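PDB 4DQ9: general secretion pathway protein H from Vibrio cholerae, which helps secrete toxins and proteases from the periplasm as a minor pseudopilin, part of the pseudopilus tip complex that recognises and binds secretion substrates. Local coordinates for residues 19-24 / 149-154; 33-36 / 41-44; 43-48 / 53-58. All coordinates share one frame; numbering follows the deposited sequence.

Overall arrangement
Contact 1 is a thin surface contact between helix 2-27 and strand 151-154. Contacts 2 and 3 are largely buried, and both use strand 41-48 of one antiparallel sheet. They share Thr43 and Phe44, and their centres lie about 10 Å apart. Contact 2 pairs this strand with 31-36, and contact 3 pairs it with the start of 54-66. Contact 1 has no hydrogen bond across it. The other two combine backbone hydrogen bonds with apolar packing, and each holds protein ligands of a sodium ion. Leu20, on the helix segment of contact 1 though not part of its touching patch, packs on Val33, Phe44 and Trp56 of the other two.

Contact 1 (19-24 / 149-154); sequences LLNEEA and GTLRLL
Asn21 and Gly149 have the nearest CA atoms across the two segments, with 7.5 Å between Asn21 CA and Gly149 CA. Residues 19-24 are a continuous piece of helix, held by bonds such as Glu23 N to Leu19 O at 2.8 Å. Gly149 lies just ahead of strand 151-154, outside regular secondary structure.

The side chains meet at a single small patch. Asn21 sends its CG away from its own backbone N (chi1 172°), and its amide reaches out from the helix toward the strand. One methyl of Leu151 comes up to it loosely, with 4.4 Å between Leu151 CD2 and Asn21 CG. The two side chains approach at a slant. The Asn21 amide also comes near the Gly149 backbone, but no hydrogen bond joins the segments. The second torsion of Leu151 is close to eclipsed (chi2 7°), so the placing of its methyls may be less certain. The contact is therefore loose van der Waals packing, with little surface buried.

Leu151 also packs on Leu17 and Leu18, and Leu153 packs on Ala10 and Tyr14, all of helix 2-27. The strand bonds through its backbone to strand 141-145, its neighbour in the sheet of 71-77, 126-132, 141-145 and 151-154. On the helix, Leu20 is directed to the sheet holding 31-36 and 41-48, where it meets Phe31 and Val33. Helix 2-27 thus touches both antiparallel sheets, and the Asn21 patch lies near its C-terminal end, beside strand 151-154, an outermost strand of its sheet.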
# COMPACT_ATOMS: atom_id res chain seq x y z
N LEU A 19 -15.44 -3.45 11.60
CA LEU A 19 -15.11 -2.23 12.30
C LEU A 19 -14.23 -1.33 11.45
O LEU A 19 -14.44 -0.08 11.35
CB LEU A 19 -14.46 -2.52 13.65
CG LEU A 19 -14.39 -1.34 14.57
CD1 LEU A 19 -14.40 -1.71 16.11
CD2 LEU A 19 -13.08 -0.66 14.24
N LEU A 20 -13.23 -1.92 10.79
CA LEU A 20 -12.28 -1.13 10.00
C LEU A 20 -13.02 -0.59 8.77
O LEU A 20 -12.72 0.56 8.41
CB LEU A 20 -11.18 -1.96 9.38
CG LEU A 20 -9.82 -2.23 9.99
CD1 LEU A 20 -8.86 -3.02 8.93
CD2 LEU A 20 -9.23 -1.07 10.78
N ASN A 21 -13.94 -1.32 8.15
CA ASN A 21 -14.72 -0.90 6.99
C ASN A 21 -15.56 0.33 7.38
O ASN A 21 -15.53 1.38 6.74
CB ASN A 21 -15.58 -2.02 6.44
CG ASN A 21 -16.51 -1.59 5.39
OD1 ASN A 21 -16.12 -1.03 4.33
ND2 ASN A 21 -17.79 -1.90 5.60
N GLU A 22 -16.21 0.22 8.53
CA GLU A 22 -16.96 1.33 9.14
C GLU A 22 -16.09 2.56 9.44
O GLU A 22 -16.47 3.64 9.08
CB GLU A 22 -17.60 0.77 10.41
CG GLU A 22 -18.45 1.72 11.28
CD GLU A 22 -19.09 0.97 12.44
OE1 GLU A 22 -18.59 -0.06 12.94
OE2 GLU A 22 -20.07 1.49 12.95
N GLU A 23 -14.86 2.33 9.94
CA GLU A 23 -13.96 3.40 10.28
C GLU A 23 -13.57 4.12 9.00
O GLU A 23 -13.52 5.37 8.97
CB GLU A 23 -12.74 2.93 11.03
CG GLU A 23 -12.03 4.05 11.71
CD GLU A 23 -12.74 4.61 12.90
OE1 GLU A 23 -13.67 4.02 13.55
OE2 GLU A 23 -12.29 5.66 13.24
N ALA A 24 -13.25 3.35 7.96
CA ALA A 24 -12.81 3.93 6.67
C ALA A 24 -13.92 4.85 6.15
O ALA A 24 -13.67 5.99 5.72
CB ALA A 24 -12.46 2.82 5.62
N GLY A 149 -17.54 -4.16 -0.64
CA GLY A 149 -17.49 -4.07 0.82
C GLY A 149 -18.44 -5.05 1.50
O GLY A 149 -18.57 -5.05 2.73
N THR A 150 -19.16 -5.85 0.73
CA THR A 150 -20.04 -6.87 1.31
C THR A 150 -19.23 -8.05 1.81
O THR A 150 -18.35 -8.56 1.17
CB THR A 150 -21.10 -7.41 0.34
OG1 THR A 150 -22.06 -6.37 0.08
CG2 THR A 150 -21.85 -8.60 0.99
N LEU A 151 -19.59 -8.48 2.97
CA LEU A 151 -18.66 -9.18 3.83
C LEU A 151 -19.50 -10.26 4.46
O LEU A 151 -20.64 -9.92 4.86
CB LEU A 151 -18.14 -8.23 4.91
CG LEU A 151 -16.97 -7.25 4.58
CD1 LEU A 151 -16.52 -7.20 3.07
CD2 LEU A 151 -17.25 -5.89 5.13
N ARG A 152 -18.98 -11.47 4.60
CA ARG A 152 -19.77 -12.63 5.09
C ARG A 152 -18.92 -13.43 6.05
O ARG A 152 -17.73 -13.59 5.82
CB ARG A 152 -20.14 -13.58 3.95
CG ARG A 152 -21.23 -13.15 3.05
CD ARG A 152 -22.53 -13.82 3.44
NE ARG A 152 -22.83 -15.06 2.75
CZ ARG A 152 -23.94 -15.76 2.97
NH1 ARG A 152 -24.79 -15.32 3.89
NH2 ARG A 152 -24.19 -16.88 2.31
N LEU A 153 -19.54 -13.97 7.08
CA LEU A 153 -18.94 -14.94 7.96
C LEU A 153 -19.62 -16.28 7.60
O LEU A 153 -20.86 -16.35 7.60
CB LEU A 153 -19.28 -14.62 9.38
CG LEU A 153 -18.84 -15.66 10.40
CD1 LEU A 153 -17.35 -15.86 10.54
CD2 LEU A 153 -19.42 -15.12 11.65
N LEU A 154 -18.83 -17.26 7.22
CA LEU A 154 -19.40 -18.56 6.76
C LEU A 154 -18.88 -19.68 7.66
O LEU A 154 -17.69 -19.80 7.97
CB LEU A 154 -19.08 -18.86 5.32
CG LEU A 154 -19.50 -17.80 4.31
CD1 LEU A 154 -18.55 -17.72 3.15
CD2 LEU A 154 -20.84 -18.04 3.77

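Contact 2 (33-36 / 41-44); sequences VRID and RLTF. With NA (sodium ion), chain C.
Thr43 keeps OG1 beside its own backbone N (chi1 -55°), and Arg34 runs out extended before it bends at chi3 (70°), which brings the hydroxyl and the guanidinium together on one face of the hairpin. The two side chains lie alongside each other. Thr43 CB sits over one face of the guanidinium, toward its rim.

Asp36 shares this face. Arg34 grips it side-on, and both nitrogens go to the same oxygen: Arg34 NE to Asp36 OD2 is 3.2 Å, and Arg34 NH2 to Asp36 OD2 is 3.3 Å. Asp36 CG lies at the guanidinium edge, in its plane. OD2 is met on its syn side, but the carboxylate itself is turned out of line with the NE bond. That oxygen also binds a sodium ion, with 2.7 Å from Asp36 OD2 to the sodium. The ion reaches across to the other strand, where Thr43 OG1 is 2.6 Å from it. The carboxylate probably offsets charge from both the ion and the arginine. Arg34 NH1 has further partners in Glu110 and the carbonyl of Pro111, while Thr43 OG1 hydrogen-bonds to Gln64.

The opposite face is apolar. Val33 CG2 touches Phe44 CD1 at 3.8 Å, and Ile35 CG1 meets Leu42 CD2 at 3.8 Å. Helix 2-27 packs here through Phe13 and Leu20.

Four backbone hydrogen bonds join the strands. Arg34 and Thr43 exchange two, and Asp36 and Arg41 exchange two; Asp36 N to Arg41 O is 2.9 Å. The strand axes are 165° apart. This is a regular two-stranded antiparallel beta hairpin, amphipathic in build: one face meets the helix, as in pilin-like folds, and the other carries a sodium site that bridges the strands.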
# COMPACT_ATOMS: atom_id res chain seq x y z
N VAL A 33 -5.54 -4.86 6.15
CA VAL A 33 -5.24 -5.98 7.01
C VAL A 33 -4.05 -6.72 6.37
O VAL A 33 -4.02 -6.97 5.16
CB VAL A 33 -6.38 -6.98 7.15
CG1 VAL A 33 -5.87 -8.16 7.93
CG2 VAL A 33 -7.59 -6.33 7.70
N ARG A 34 -2.97 -6.91 7.15
CA ARG A 34 -1.84 -7.76 6.74
C ARG A 34 -2.02 -9.17 7.34
O ARG A 34 -2.30 -9.26 8.56
CB ARG A 34 -0.51 -7.17 7.11
CG ARG A 34 0.55 -8.01 6.39
CD ARG A 34 1.85 -7.48 6.53
NE ARG A 34 2.22 -7.70 7.92
CZ ARG A 34 2.44 -6.76 8.82
NH1 ARG A 34 2.33 -5.48 8.54
NH2 ARG A 34 2.74 -7.16 10.06
N ILE A 35 -2.10 -10.20 6.50
CA ILE A 35 -2.17 -11.54 6.96
C ILE A 35 -0.78 -12.19 6.85
O ILE A 35 -0.16 -12.16 5.78
CB ILE A 35 -3.15 -12.28 6.02
CG1 ILE A 35 -4.50 -11.56 5.88
CG2 ILE A 35 -3.32 -13.77 6.51
CD1 ILE A 35 -5.43 -12.07 4.73
N ASP A 36 -0.28 -12.79 7.93
CA ASP A 36 1.02 -13.48 7.98
C ASP A 36 0.72 -14.94 8.29
O ASP A 36 0.48 -15.32 9.40
CB ASP A 36 1.91 -12.83 8.98
CG ASP A 36 2.31 -11.31 8.62
OD1 ASP A 36 2.67 -10.99 7.42
OD2 ASP A 36 2.49 -10.41 9.57
N ARG A 41 -0.75 -14.50 12.17
CA ARG A 41 -0.99 -13.19 12.72
C ARG A 41 -1.83 -12.35 11.77
O ARG A 41 -1.66 -12.48 10.51
CB ARG A 41 0.36 -12.54 12.97
CG ARG A 41 0.19 -11.42 13.94
CD ARG A 41 1.55 -10.93 14.50
NE ARG A 41 2.35 -12.01 15.05
CZ ARG A 41 3.68 -11.95 15.11
NH1 ARG A 41 4.34 -10.87 14.67
NH2 ARG A 41 4.35 -12.97 15.61
N LEU A 42 -2.68 -11.47 12.33
CA LEU A 42 -3.41 -10.55 11.50
C LEU A 42 -3.06 -9.22 12.10
O LEU A 42 -3.18 -9.03 13.36
CB LEU A 42 -4.89 -10.84 11.62
CG LEU A 42 -5.36 -12.22 11.12
CD1 LEU A 42 -6.80 -12.54 11.68
CD2 LEU A 42 -5.19 -12.19 9.59
N THR A 43 -2.71 -8.27 11.23
CA THR A 43 -2.41 -6.91 11.77
C THR A 43 -3.27 -5.87 11.06
O THR A 43 -3.45 -5.96 9.85
CB THR A 43 -0.96 -6.56 11.47
OG1 THR A 43 -0.14 -7.62 12.02
CG2 THR A 43 -0.49 -5.19 12.15
N PHE A 44 -3.80 -4.91 11.83
CA PHE A 44 -4.81 -3.98 11.35
C PHE A 44 -4.13 -2.62 11.23
O PHE A 44 -3.66 -2.10 12.22
CB PHE A 44 -5.99 -3.99 12.31
CG PHE A 44 -6.62 -5.39 12.39
CD1 PHE A 44 -7.58 -5.77 11.50
CD2 PHE A 44 -6.22 -6.24 13.43
CE1 PHE A 44 -8.13 -7.07 11.55
CE2 PHE A 44 -6.79 -7.55 13.45
CZ PHE A 44 -7.70 -7.90 12.50
NA NA C . 0.01 -9.72 10.44

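Contact 3 (43-48 / 53-58); sequences TFLQLT and WQKWQN. With NA (sodium ion), chain D; NA (sodium ion), chain C.
Leu47 lays its CB over one face of the Trp53 indole, a CH-pi contact with 3.7 Å from Leu47 CB to the six-membered ring centroid. Leu45 CB comes to the same indole obliquely, 3.8 Å from Trp53 CE3. The Trp56 ring has Asn58 CB over the centre of one face. Gln46 OE1 approaches this ring at a slant, 3.7 Å from Trp56 CD1, with amide and ring planes 66° apart. Trp56 also meets Phe31 edge-to-face and packs on helix 2-27.

Three backbone hydrogen bonds join the two segments. Gln46 and Gln54 exchange two, and Trp56 N gives the third to Phe44 O at 3.0 Å. Leu45 and Lys55 form the non-hydrogen-bonded pair between these bonds, with side chains diverging. Extended Lys55 passes Thr43, with 3.8 Å between Lys55 CG and Thr43 CG2.

Gln54 bends at chi2 (-71°), and its OE1 binds a second sodium ion at 2.7 Å. Glu110 and a water also bind this ion, while Gln54 NE2 hydrogen-bonds to Lys51 O. Lys55 belongs to the site too, its CG 3.6 Å from the sodium. Using both amide ends probably fixes Gln54's rotation. Tryptophans and leucines pack the hairpin, while ion binding ties Gln54 to the loop carrying Glu110.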
# COMPACT_ATOMS: atom_id res chain seq x y z
N THR A 43 -2.71 -8.27 11.23
CA THR A 43 -2.41 -6.91 11.77
C THR A 43 -3.27 -5.87 11.06
O THR A 43 -3.45 -5.96 9.85
CB THR A 43 -0.96 -6.56 11.47
OG1 THR A 43 -0.14 -7.62 12.02
CG2 THR A 43 -0.49 -5.19 12.15
N PHE A 44 -3.80 -4.91 11.83
CA PHE A 44 -4.81 -3.98 11.35
C PHE A 44 -4.13 -2.62 11.23
O PHE A 44 -3.66 -2.10 12.22
CB PHE A 44 -5.99 -3.99 12.31
CG PHE A 44 -6.62 -5.39 12.39
CD1 PHE A 44 -7.58 -5.77 11.50
CD2 PHE A 44 -6.22 -6.24 13.43
CE1 PHE A 44 -8.13 -7.07 11.55
CE2 PHE A 44 -6.79 -7.55 13.45
CZ PHE A 44 -7.70 -7.90 12.50
N LEU A 45 -4.00 -2.15 10.00
CA LEU A 45 -3.15 -1.01 9.61
C LEU A 45 -3.97 0.19 9.11
O LEU A 45 -5.09 0.05 8.61
CB LEU A 45 -2.24 -1.43 8.47
CG LEU A 45 -1.39 -2.64 8.81
CD1 LEU A 45 -0.71 -3.20 7.55
CD2 LEU A 45 -0.33 -2.31 9.86
N GLN A 46 -3.39 1.39 9.24
CA GLN A 46 -3.86 2.62 8.71
C GLN A 46 -2.82 3.23 7.78
O GLN A 46 -1.65 3.15 8.03
CB GLN A 46 -4.19 3.60 9.80
CG GLN A 46 -4.86 4.92 9.32
CD GLN A 46 -5.10 5.96 10.42
OE1 GLN A 46 -4.35 6.02 11.40
NE2 GLN A 46 -6.13 6.84 10.20
N LEU A 47 -3.28 3.78 6.67
CA LEU A 47 -2.36 4.45 5.75
C LEU A 47 -2.31 5.99 6.10
O LEU A 47 -3.38 6.68 6.25
CB LEU A 47 -2.91 4.28 4.33
CG LEU A 47 -2.07 4.99 3.27
CD1 LEU A 47 -0.67 4.51 3.30
CD2 LEU A 47 -2.69 4.81 1.87
N THR A 48 -1.13 6.55 6.30
CA THR A 48 -1.00 8.00 6.52
C THR A 48 0.04 8.44 5.47
O THR A 48 0.92 7.64 5.06
CB THR A 48 -0.42 8.32 7.92
OG1 THR A 48 0.84 7.62 8.02
CG2 THR A 48 -1.44 7.82 9.01
N TRP A 53 1.92 2.88 5.75
CA TRP A 53 1.12 1.93 6.56
C TRP A 53 1.71 1.79 7.99
O TRP A 53 2.92 1.50 8.18
CB TRP A 53 1.05 0.55 5.93
CG TRP A 53 0.31 0.57 4.58
CD1 TRP A 53 0.78 0.53 3.33
CD2 TRP A 53 -1.12 0.62 4.44
NE1 TRP A 53 -0.21 0.55 2.41
CE2 TRP A 53 -1.41 0.66 3.07
CE3 TRP A 53 -2.17 0.66 5.34
CZ2 TRP A 53 -2.76 0.63 2.59
CZ3 TRP A 53 -3.47 0.66 4.86
CH2 TRP A 53 -3.75 0.71 3.52
N GLN A 54 0.86 1.98 8.99
CA GLN A 54 1.26 1.81 10.38
C GLN A 54 0.22 1.03 11.10
O GLN A 54 -0.95 1.07 10.71
CB GLN A 54 1.57 3.16 11.09
CG GLN A 54 2.72 3.96 10.46
CD GLN A 54 4.12 3.34 10.67
OE1 GLN A 54 4.38 2.61 11.65
NE2 GLN A 54 5.04 3.64 9.76
N LYS A 55 0.59 0.34 12.18
CA LYS A 55 -0.46 -0.27 12.99
C LYS A 55 -1.48 0.79 13.50
O LYS A 55 -1.11 1.91 13.92
CB LYS A 55 0.13 -1.05 14.17
CG LYS A 55 1.02 -2.18 13.84
CD LYS A 55 1.55 -2.80 15.15
CE LYS A 55 2.48 -3.91 14.83
NZ LYS A 55 3.08 -4.32 16.15
N TRP A 56 -2.76 0.50 13.44
CA TRP A 56 -3.77 1.53 13.81
C TRP A 56 -3.87 1.60 15.33
O TRP A 56 -4.53 0.75 15.93
CB TRP A 56 -5.12 1.20 13.16
CG TRP A 56 -6.19 2.16 13.42
CD1 TRP A 56 -6.05 3.53 13.53
CD2 TRP A 56 -7.58 1.90 13.71
NE1 TRP A 56 -7.24 4.11 13.85
CE2 TRP A 56 -8.21 3.14 13.94
CE3 TRP A 56 -8.37 0.74 13.77
CZ2 TRP A 56 -9.57 3.24 14.21
CZ3 TRP A 56 -9.73 0.88 14.07
CH2 TRP A 56 -10.30 2.10 14.28
N GLN A 57 -3.40 2.70 15.91
CA GLN A 57 -3.56 2.82 17.39
C GLN A 57 -4.86 3.52 17.64
O GLN A 57 -5.17 4.55 17.06
CB GLN A 57 -2.34 3.45 18.06
CG GLN A 57 -1.15 2.61 17.68
CD GLN A 57 -0.01 2.68 18.61
OE1 GLN A 57 -0.19 2.60 19.85
NE2 GLN A 57 1.21 2.81 18.04
N ASN A 58 -5.74 2.87 18.41
CA ASN A 58 -7.08 3.34 18.49
C ASN A 58 -7.70 2.87 19.77
O ASN A 58 -7.13 1.98 20.42
CB ASN A 58 -7.87 2.86 17.31
CG ASN A 58 -8.15 1.36 17.38
OD1 ASN A 58 -9.19 0.96 17.90
ND2 ASN A 58 -7.19 0.53 16.96
NA NA D . 3.32 0.43 12.91
NA NA C . 0.01 -9.72 10.44
O HOH W 1 3.45 1.03 15.62